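Local coordinates for protein RNA-dependent RNA Polymerase (PDB 6TZ0) that catalyses RNA-templated RNA synthesis, making plus strands from the viral double-stranded genome and, probably, minus strands after core assembly, at residues I252-Y257 and Q481-Q486; L722-V727 and A736-L741; I228-H233 and R336-D341. All blocks are in the same frame, centred on the assembly; numbering follows the deposited sequence.

Contact 1: residues I252-Y257 and Q481-Q486; sequences IGRSWY and QSDRRQ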
loop_
_atom_site.group_PDB
_atom_site.type_symbol
_atom_site.label_atom_id
_atom_site.label_comp_id
_atom_site.label_asym_id
_atom_site.label_seq_id
_atom_site.Cartn_x
_atom_site.Cartn_y
_atom_site.Cartn_z
ATOM N N ILE A 252 -17.332 -18.182 13.336
ATOM C CA ILE A 252 -18.412 -19.022 13.848
ATOM C C ILE A 252 -19.244 -18.262 14.870
ATOM O O ILE A 252 -20.479 -18.327 14.861
ATOM C CB ILE A 252 -17.826 -20.317 14.440
ATOM C CG1 ILE A 252 -17.171 -21.155 13.354
ATOM C CG2 ILE A 252 -18.878 -21.142 15.139
ATOM C CD1 ILE A 252 -16.366 -22.292 13.923
ATOM N N GLY A 253 -18.594 -17.497 15.735
ATOM C CA GLY A 253 -19.282 -16.713 16.736
ATOM C C GLY A 253 -20.022 -15.497 16.236
ATOM O O GLY A 253 -20.647 -14.794 17.033
ATOM N N ARG A 254 -19.974 -15.224 14.935
ATOM C CA ARG A 254 -20.661 -14.093 14.331
ATOM C C ARG A 254 -21.748 -14.490 13.348
ATOM O O ARG A 254 -22.777 -13.820 13.290
ATOM C CB ARG A 254 -19.653 -13.196 13.607
ATOM C CG ARG A 254 -18.768 -12.344 14.496
ATOM C CD ARG A 254 -17.665 -11.725 13.655
ATOM N NE ARG A 254 -16.891 -10.706 14.353
ATOM C CZ ARG A 254 -15.839 -10.946 15.118
ATOM N NH1 ARG A 254 -15.426 -12.187 15.311
ATOM N NH2 ARG A 254 -15.211 -9.942 15.704
ATOM N N SER A 255 -21.556 -15.571 12.594
ATOM C CA SER A 255 -22.364 -15.891 11.422
ATOM C C SER A 255 -23.729 -16.500 11.750
ATOM O O SER A 255 -24.441 -16.910 10.830
ATOM C CB SER A 255 -21.584 -16.835 10.507
ATOM O OG SER A 255 -21.357 -18.081 11.135
ATOM N N TRP A 256 -24.112 -16.564 13.024
ATOM C CA TRP A 256 -25.408 -17.083 13.440
ATOM C C TRP A 256 -26.557 -16.120 13.169
ATOM O O TRP A 256 -27.723 -16.535 13.258
ATOM C CB TRP A 256 -25.362 -17.410 14.937
ATOM C CG TRP A 256 -24.964 -16.219 15.754
ATOM C CD1 TRP A 256 -23.703 -15.857 16.098
ATOM C CD2 TRP A 256 -25.830 -15.214 16.292
ATOM N NE1 TRP A 256 -23.724 -14.697 16.820
ATOM C CE2 TRP A 256 -25.021 -14.279 16.949
ATOM C CE3 TRP A 256 -27.213 -15.016 16.281
ATOM C CZ2 TRP A 256 -25.543 -13.167 17.590
ATOM C CZ3 TRP A 256 -27.726 -13.912 16.911
ATOM C CH2 TRP A 256 -26.895 -13.003 17.559
ATOM N N TYR A 257 -26.264 -14.846 12.874
ATOM C CA TYR A 257 -27.307 -13.824 12.861
ATOM C C TYR A 257 -28.252 -13.996 11.691
ATOM O O TYR A 257 -29.407 -13.574 11.774
ATOM C CB TYR A 257 -26.694 -12.421 12.837
ATOM C CG TYR A 257 -26.109 -11.986 11.513
ATOM C CD1 TYR A 257 -24.834 -12.374 11.138
ATOM C CD2 TYR A 257 -26.808 -11.128 10.668
ATOM C CE1 TYR A 257 -24.291 -11.964 9.944
ATOM C CE2 TYR A 257 -26.271 -10.716 9.471
ATOM C CZ TYR A 257 -25.012 -11.137 9.115
ATOM O OH TYR A 257 -24.468 -10.724 7.925
ATOM N N GLN A 481 -3.390 -4.596 12.414
ATOM C CA GLN A 481 -4.753 -4.121 12.579
ATOM C C GLN A 481 -5.505 -5.149 13.405
ATOM O O GLN A 481 -5.150 -6.329 13.424
ATOM C CB GLN A 481 -5.471 -3.844 11.250
ATOM C CG GLN A 481 -5.715 -5.020 10.336
ATOM C CD GLN A 481 -6.398 -4.569 9.058
ATOM O OE1 GLN A 481 -6.718 -3.393 8.904
ATOM N NE2 GLN A 481 -6.627 -5.494 8.142
ATOM N N SER A 482 -6.526 -4.677 14.108
ATOM C CA SER A 482 -7.266 -5.531 15.019
ATOM C C SER A 482 -8.151 -6.498 14.248
ATOM O O SER A 482 -8.514 -6.251 13.095
ATOM C CB SER A 482 -8.107 -4.687 15.974
ATOM O OG SER A 482 -9.078 -3.939 15.273
ATOM N N ASP A 483 -8.452 -7.628 14.899
ATOM C CA ASP A 483 -9.342 -8.681 14.402
ATOM C C ASP A 483 -8.825 -9.299 13.096
ATOM O O ASP A 483 -9.601 -9.785 12.270
ATOM C CB ASP A 483 -10.776 -8.149 14.241
ATOM C CG ASP A 483 -11.820 -9.239 14.280
ATOM O OD1 ASP A 483 -11.447 -10.404 14.513
ATOM O OD2 ASP A 483 -13.008 -8.929 14.060
ATOM N N ARG A 484 -7.508 -9.312 12.900
ATOM C CA ARG A 484 -6.934 -9.710 11.622
ATOM C C ARG A 484 -5.479 -10.091 11.858
ATOM O O ARG A 484 -4.862 -9.661 12.833
ATOM C CB ARG A 484 -7.075 -8.572 10.593
ATOM C CG ARG A 484 -6.875 -8.919 9.112
ATOM C CD ARG A 484 -5.482 -8.558 8.623
ATOM N NE ARG A 484 -5.334 -8.733 7.182
ATOM C CZ ARG A 484 -4.987 -9.874 6.596
ATOM N NH1 ARG A 484 -4.746 -10.954 7.325
ATOM N NH2 ARG A 484 -4.877 -9.933 5.277
ATOM N N ARG A 485 -4.929 -10.884 10.939
ATOM C CA ARG A 485 -3.548 -11.347 11.019
ATOM C C ARG A 485 -2.564 -10.203 10.747
ATOM O O ARG A 485 -2.932 -9.035 10.612
ATOM C CB ARG A 485 -3.325 -12.493 10.040
ATOM C CG ARG A 485 -4.099 -13.748 10.376
ATOM C CD ARG A 485 -3.897 -14.808 9.308
ATOM N NE ARG A 485 -4.444 -14.366 8.028
ATOM C CZ ARG A 485 -4.333 -15.037 6.887
ATOM N NH1 ARG A 485 -3.704 -16.204 6.853
ATOM N NH2 ARG A 485 -4.866 -14.539 5.779
ATOM N N GLN A 486 -1.276 -10.543 10.667
ATOM C CA GLN A 486 -0.260 -9.499 10.733
ATOM C C GLN A 486 -0.034 -8.800 9.390
ATOM O O GLN A 486 0.306 -7.614 9.387
ATOM C CB GLN A 486 1.045 -10.072 11.288
ATOM C CG GLN A 486 2.026 -9.005 11.753
ATOM C CD GLN A 486 3.277 -9.567 12.377
ATOM O OE1 GLN A 486 3.474 -10.774 12.424
ATOM N NE2 GLN A 486 4.129 -8.686 12.874
#

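Contact 2: residues L722-V727 and A736-L741; sequences LLQQLV and ADRISL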
loop_
_atom_site.group_PDB
_atom_site.type_symbol
_atom_site.label_atom_id
_atom_site.label_comp_id
_atom_site.label_asym_id
_atom_site.label_seq_id
_atom_site.Cartn_x
_atom_site.Cartn_y
_atom_site.Cartn_z
ATOM N N LEU A 722 -20.119 -4.611 2.548
ATOM C CA LEU A 722 -19.068 -4.078 1.696
ATOM C C LEU A 722 -18.227 -3.108 2.506
ATOM O O LEU A 722 -18.776 -2.203 3.140
ATOM C CB LEU A 722 -19.635 -3.378 0.460
ATOM C CG LEU A 722 -18.589 -2.936 -0.561
ATOM C CD1 LEU A 722 -17.874 -4.150 -1.108
ATOM C CD2 LEU A 722 -19.226 -2.142 -1.673
ATOM N N LEU A 723 -16.904 -3.317 2.468
ATOM C CA LEU A 723 -15.897 -2.453 3.097
ATOM C C LEU A 723 -16.108 -2.331 4.603
ATOM O O LEU A 723 -15.993 -1.244 5.171
ATOM C CB LEU A 723 -15.854 -1.075 2.439
ATOM C CG LEU A 723 -15.428 -1.089 0.975
ATOM C CD1 LEU A 723 -15.513 0.302 0.378
ATOM C CD2 LEU A 723 -14.035 -1.651 0.858
ATOM N N GLN A 724 -16.412 -3.471 5.238
ATOM C CA GLN A 724 -16.691 -3.593 6.675
ATOM C C GLN A 724 -17.829 -2.680 7.127
ATOM O O GLN A 724 -17.802 -2.122 8.222
ATOM C CB GLN A 724 -15.435 -3.357 7.519
ATOM C CG GLN A 724 -14.335 -4.371 7.278
ATOM C CD GLN A 724 -14.757 -5.787 7.616
ATOM O OE1 GLN A 724 -15.482 -6.024 8.580
ATOM N NE2 GLN A 724 -14.293 -6.742 6.821
ATOM N N GLN A 725 -18.836 -2.526 6.275
ATOM C CA GLN A 725 -20.068 -1.820 6.609
ATOM C C GLN A 725 -21.227 -2.740 6.274
ATOM O O GLN A 725 -21.452 -3.060 5.105
ATOM C CB GLN A 725 -20.164 -0.493 5.864
ATOM C CG GLN A 725 -19.296 0.582 6.477
ATOM C CD GLN A 725 -19.218 1.832 5.640
ATOM O OE1 GLN A 725 -19.582 1.834 4.470
ATOM N NE2 GLN A 725 -18.779 2.920 6.252
ATOM N N LEU A 726 -21.944 -3.177 7.299
ATOM C CA LEU A 726 -23.035 -4.129 7.159
ATOM C C LEU A 726 -24.359 -3.389 7.058
ATOM O O LEU A 726 -24.660 -2.532 7.891
ATOM C CB LEU A 726 -23.058 -5.097 8.341
ATOM C CG LEU A 726 -24.201 -6.099 8.443
ATOM C CD1 LEU A 726 -24.251 -6.990 7.246
ATOM C CD2 LEU A 726 -24.049 -6.931 9.691
ATOM N N VAL A 727 -25.141 -3.723 6.038
ATOM C CA VAL A 727 -26.489 -3.198 5.866
ATOM C C VAL A 727 -27.453 -4.372 5.901
ATOM O O VAL A 727 -27.263 -5.357 5.183
ATOM C CB VAL A 727 -26.634 -2.401 4.558
ATOM C CG1 VAL A 727 -28.073 -1.978 4.344
ATOM C CG2 VAL A 727 -25.727 -1.185 4.576
ATOM N N ALA A 736 -18.608 -1.364 16.217
ATOM C CA ALA A 736 -17.948 -0.534 17.215
ATOM C C ALA A 736 -16.680 -1.161 17.765
ATOM O O ALA A 736 -15.862 -0.452 18.358
ATOM C CB ALA A 736 -18.890 -0.236 18.378
ATOM N N ASP A 737 -16.491 -2.461 17.587
ATOM C CA ASP A 737 -15.332 -3.131 18.145
ATOM C C ASP A 737 -14.180 -3.195 17.149
ATOM O O ASP A 737 -13.239 -3.969 17.338
ATOM C CB ASP A 737 -15.732 -4.523 18.629
ATOM C CG ASP A 737 -14.850 -5.025 19.756
ATOM O OD1 ASP A 737 -13.877 -4.331 20.119
ATOM O OD2 ASP A 737 -15.152 -6.096 20.310
ATOM N N ARG A 738 -14.238 -2.394 16.094
ATOM C CA ARG A 738 -13.135 -2.224 15.164
ATOM C C ARG A 738 -12.351 -0.955 15.436
ATOM O O ARG A 738 -11.352 -0.698 14.757
ATOM C CB ARG A 738 -13.665 -2.213 13.733
ATOM C CG ARG A 738 -14.366 -3.490 13.351
ATOM C CD ARG A 738 -13.378 -4.620 13.292
ATOM N NE ARG A 738 -12.381 -4.386 12.257
ATOM C CZ ARG A 738 -12.489 -4.830 11.011
ATOM N NH1 ARG A 738 -11.536 -4.568 10.127
ATOM N NH2 ARG A 738 -13.536 -5.562 10.660
ATOM N N ILE A 739 -12.785 -0.160 16.408
ATOM C CA ILE A 739 -12.117 1.072 16.801
ATOM C C ILE A 739 -11.577 0.874 18.204
ATOM O O ILE A 739 -12.339 0.581 19.132
ATOM C CB ILE A 739 -13.073 2.266 16.743
ATOM C CG1 ILE A 739 -13.546 2.468 15.311
ATOM C CG2 ILE A 739 -12.401 3.514 17.285
ATOM C CD1 ILE A 739 -14.722 3.348 15.214
ATOM N N SER A 740 -10.271 1.037 18.366
ATOM C CA SER A 740 -9.607 0.806 19.640
ATOM C C SER A 740 -9.224 2.147 20.235
ATOM O O SER A 740 -8.361 2.848 19.699
ATOM C CB SER A 740 -8.378 -0.074 19.468
ATOM O OG SER A 740 -7.791 -0.354 20.723
ATOM N N LEU A 741 -9.852 2.494 21.348
ATOM C CA LEU A 741 -9.504 3.706 22.068
ATOM C C LEU A 741 -8.232 3.563 22.889
ATOM O O LEU A 741 -7.804 4.545 23.500
ATOM C CB LEU A 741 -10.652 4.113 22.993
ATOM C CG LEU A 741 -11.993 4.501 22.379
ATOM C CD1 LEU A 741 -13.016 4.740 23.470
ATOM C CD2 LEU A 741 -11.843 5.730 21.518
#

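Contact 3: residues I228-H233 and R336-D341; sequences IVAMNH and RAMTND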
loop_
_atom_site.group_PDB
_atom_site.type_symbol
_atom_site.label_atom_id
_atom_site.label_comp_id
_atom_site.label_asym_id
_atom_site.label_seq_id
_atom_site.Cartn_x
_atom_site.Cartn_y
_atom_site.Cartn_z
ATOM N N ILE A 228 -19.452 -10.699 32.060
ATOM C CA ILE A 228 -18.983 -11.958 32.637
ATOM C C ILE A 228 -18.792 -13.005 31.549
ATOM O O ILE A 228 -17.759 -13.682 31.497
ATOM C CB ILE A 228 -19.958 -12.459 33.713
ATOM C CG1 ILE A 228 -20.040 -11.474 34.856
ATOM C CG2 ILE A 228 -19.529 -13.797 34.255
ATOM C CD1 ILE A 228 -21.120 -11.808 35.783
ATOM N N VAL A 229 -19.788 -13.141 30.667
ATOM C CA VAL A 229 -19.721 -14.115 29.573
ATOM C C VAL A 229 -18.544 -13.814 28.642
ATOM O O VAL A 229 -17.796 -14.722 28.240
ATOM C CB VAL A 229 -21.058 -14.134 28.809
ATOM C CG1 VAL A 229 -20.996 -15.074 27.619
ATOM C CG2 VAL A 229 -22.188 -14.525 29.730
ATOM N N ALA A 230 -18.329 -12.529 28.340
ATOM C CA ALA A 230 -17.229 -12.111 27.479
ATOM C C ALA A 230 -15.872 -12.428 28.096
ATOM O O ALA A 230 -15.009 -13.018 27.435
ATOM C CB ALA A 230 -17.345 -10.618 27.184
ATOM N N MET A 231 -15.671 -12.064 29.371
ATOM C CA MET A 231 -14.381 -12.299 30.021
ATOM C C MET A 231 -14.103 -13.785 30.223
ATOM O O MET A 231 -12.946 -14.220 30.113
ATOM C CB MET A 231 -14.319 -11.557 31.353
ATOM C CG MET A 231 -14.244 -10.052 31.222
ATOM S SD MET A 231 -12.806 -9.523 30.281
ATOM C CE MET A 231 -11.472 -10.022 31.357
ATOM N N ASN A 232 -15.143 -14.581 30.498
ATOM C CA ASN A 232 -14.957 -16.025 30.598
ATOM C C ASN A 232 -14.540 -16.618 29.260
ATOM O O ASN A 232 -13.672 -17.499 29.210
ATOM C CB ASN A 232 -16.235 -16.709 31.079
ATOM C CG ASN A 232 -16.588 -16.367 32.501
ATOM O OD1 ASN A 232 -15.716 -16.155 33.335
ATOM N ND2 ASN A 232 -17.876 -16.360 32.798
ATOM N N HIS A 233 -15.120 -16.122 28.161
ATOM C CA HIS A 233 -14.730 -16.617 26.845
ATOM C C HIS A 233 -13.308 -16.197 26.477
ATOM O O HIS A 233 -12.575 -16.972 25.852
ATOM C CB HIS A 233 -15.733 -16.150 25.790
ATOM C CG HIS A 233 -15.424 -16.633 24.406
ATOM N ND1 HIS A 233 -15.462 -17.967 24.060
ATOM C CD2 HIS A 233 -15.108 -15.960 23.275
ATOM C CE1 HIS A 233 -15.155 -18.097 22.783
ATOM N NE2 HIS A 233 -14.942 -16.893 22.283
ATOM N N ARG A 336 -20.175 -9.335 18.743
ATOM C CA ARG A 336 -19.004 -8.619 18.236
ATOM C C ARG A 336 -18.116 -8.156 19.379
ATOM O O ARG A 336 -16.886 -8.202 19.276
ATOM C CB ARG A 336 -19.419 -7.416 17.380
ATOM C CG ARG A 336 -20.118 -7.759 16.085
ATOM C CD ARG A 336 -19.202 -8.560 15.232
ATOM N NE ARG A 336 -18.067 -7.789 14.739
ATOM C CZ ARG A 336 -17.960 -7.350 13.494
ATOM N NH1 ARG A 336 -18.887 -7.669 12.608
ATOM N NH2 ARG A 336 -16.903 -6.651 13.124
ATOM N N ALA A 337 -18.722 -7.707 20.479
ATOM C CA ALA A 337 -17.934 -7.352 21.654
ATOM C C ALA A 337 -17.355 -8.582 22.343
ATOM O O ALA A 337 -16.327 -8.485 23.019
ATOM C CB ALA A 337 -18.785 -6.552 22.633
ATOM N N MET A 338 -17.999 -9.738 22.197
ATOM C CA MET A 338 -17.526 -10.944 22.866
ATOM C C MET A 338 -16.422 -11.657 22.103
ATOM O O MET A 338 -15.632 -12.377 22.716
ATOM C CB MET A 338 -18.679 -11.914 23.100
ATOM C CG MET A 338 -19.630 -11.468 24.177
ATOM S SD MET A 338 -21.047 -12.546 24.397
ATOM C CE MET A 338 -21.959 -11.594 25.597
ATOM N N THR A 339 -16.351 -11.505 20.785
ATOM C CA THR A 339 -15.319 -12.196 20.020
ATOM C C THR A 339 -14.141 -11.311 19.635
ATOM O O THR A 339 -13.019 -11.806 19.530
ATOM C CB THR A 339 -15.919 -12.821 18.757
ATOM O OG1 THR A 339 -16.641 -11.826 18.027
ATOM C CG2 THR A 339 -16.842 -13.969 19.102
ATOM N N ASN A 340 -14.360 -10.021 19.404
ATOM C CA ASN A 340 -13.263 -9.119 19.089
ATOM C C ASN A 340 -12.726 -8.496 20.368
ATOM O O ASN A 340 -13.464 -8.234 21.319
ATOM C CB ASN A 340 -13.705 -8.025 18.113
ATOM C CG ASN A 340 -12.534 -7.241 17.524
ATOM O OD1 ASN A 340 -11.372 -7.508 17.819
ATOM N ND2 ASN A 340 -12.847 -6.264 16.684
ATOM N N ASP A 341 -11.420 -8.246 20.368
ATOM C CA ASP A 341 -10.694 -7.836 21.559
ATOM C C ASP A 341 -10.333 -6.360 21.564
ATOM O O ASP A 341 -10.132 -5.791 22.639
ATOM C CB ASP A 341 -9.403 -8.643 21.661
ATOM C CG ASP A 341 -8.812 -8.647 23.042
ATOM O OD1 ASP A 341 -9.459 -8.158 23.987
ATOM O OD2 ASP A 341 -7.677 -9.136 23.180
#

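Contact 1: residues I252-Y257 and Q481-Q486
D483 turns CG anti to its backbone N (chi1 -157°), and R254, with CG beside its backbone N, keeps its chain extended out to NE, which brings the two charged ends together. The two side chains come from opposite directions across the gap between two loops, so a pair whose CA atoms are 12.5 Å apart still meets. R254 NH2 lies 2.9 Å from D483 OD2, and the pair is a salt bridge. The guanidinium and carboxylate planes are 32° apart. The oxygen sits well out of the guanidinium plane and no N-H points at it, so the attraction is one of charge alone. The other terminal nitrogen, R254 NH1, donates a hydrogen bond to the carbonyl oxygen of K250. That bond is the directional one and may fix the rotation of the group. The guanidinium of R336 lies nearby, and D483 may balance part of the charge.

R254 also opens a type I beta turn that ends at Y257. The 481-486 loop carries R485, which binds UTP. An arginine-rich loop between two strands is consistent with motif F of the polymerase fingers. The 481-486 loop links strand 474-477 to strand 489-491, while 252-257 leads into helix 257-264. W256 packs on helices 295-306, 309-320 and 325-339, and R254 itself touches Y332 of helix 325-339.

Contact 2: residues L722-V727 and A736-L741
R738 NH2 donates a weak hydrogen bond to the side-chain oxygen Q724 OE1. The two atoms are 2.9 Å apart, but the angle at the hydrogen is only 125°. The oxygen lies at the edge of the guanidinium group, near its plane. The amide is turned 51° from that plane, and the two side chains cross at about a right angle. They do not stack. Part of the Q724 chain comes close as well, with Q724 CG 3.7 Å from R738 NH2.

Bends in both chains make this meeting possible. Q724 folds at chi2 (-61°), and R738 folds at both chi2 and chi3. No other residue of either segment touches across the contact, and it lies at the surface, so the link is a slight one.

The backbone on the Q724 side is tightly turned. L723 and Q724 both have left-handed backbone angles and form a two-residue hairpin loop. L722 and Q725 close it with a pair of backbone hydrogen bonds. On the R738 side, I739 and L741 pack on helix 754-766.

The side chain of Q724 lies about 6 Å from that of D681 and about 7 Å from that of D547, both magnesium-binding residues. A tight hairpin that follows the palm sheet and lies beside the magnesium-binding aspartates is consistent with motif E, the primer grip of RNA polymerases.

Contact 3: residues I228-H233 and R336-D341
Apolar packing between V229, A230 and M338 makes up most of this contact. M338 reaches over with a chain extended beyond CG, and different parts of it meet different partners. Its CG rests on the methyl group of A230, with M338 CG 3.9 Å from A230 CB. Farther out, M338 SD and CE lie beside the valine, and V229 CG1 is 4.1 Å from M338 SD. V229 places that methyl anti to the backbone N (chi1 177°). A small residue at position 230 suits the close approach of the backbones, where A230 CA is 4.8 Å from M338 CA.

The contact is a buried helix-to-helix one. It joins the middle of helix 224-237 to the C-terminal end of helix 325-339, away from the nucleotide and magnesium sites. Helix 309-320 lies against the pair, where M338 also touches F311 and Y314.

An edge contact adds to the apolar one. H233 turns its ring edge to the end of helix 325-339, and H233 CD2 lies 3.7 Å from the backbone oxygen M338 O, near the ring plane. No hydrogen bond is formed there. The same imidazole stacks on the ring of F311.

Overall arrangement
The three contacts form a connected patch. The centre of contact 1 is about 11 Å from that of contact 2 and about 12 Å from that of contact 3, while the centres of contacts 2 and 3 are about 17 Å apart. Along the chain the segments of contacts 3 and 1 alternate, and contact 2 follows both. N340, just after helix 325-339, links all three: it touches R254 and D483 of contact 1, and R738 of contact 2 packs on its amide. Y257 of 252-257 packs on L726 of the hairpin strand, while S482 of the R485 loop lies against R738. The N-terminal region is thus joined to the polymerase domain near the magnesium-binding aspartates.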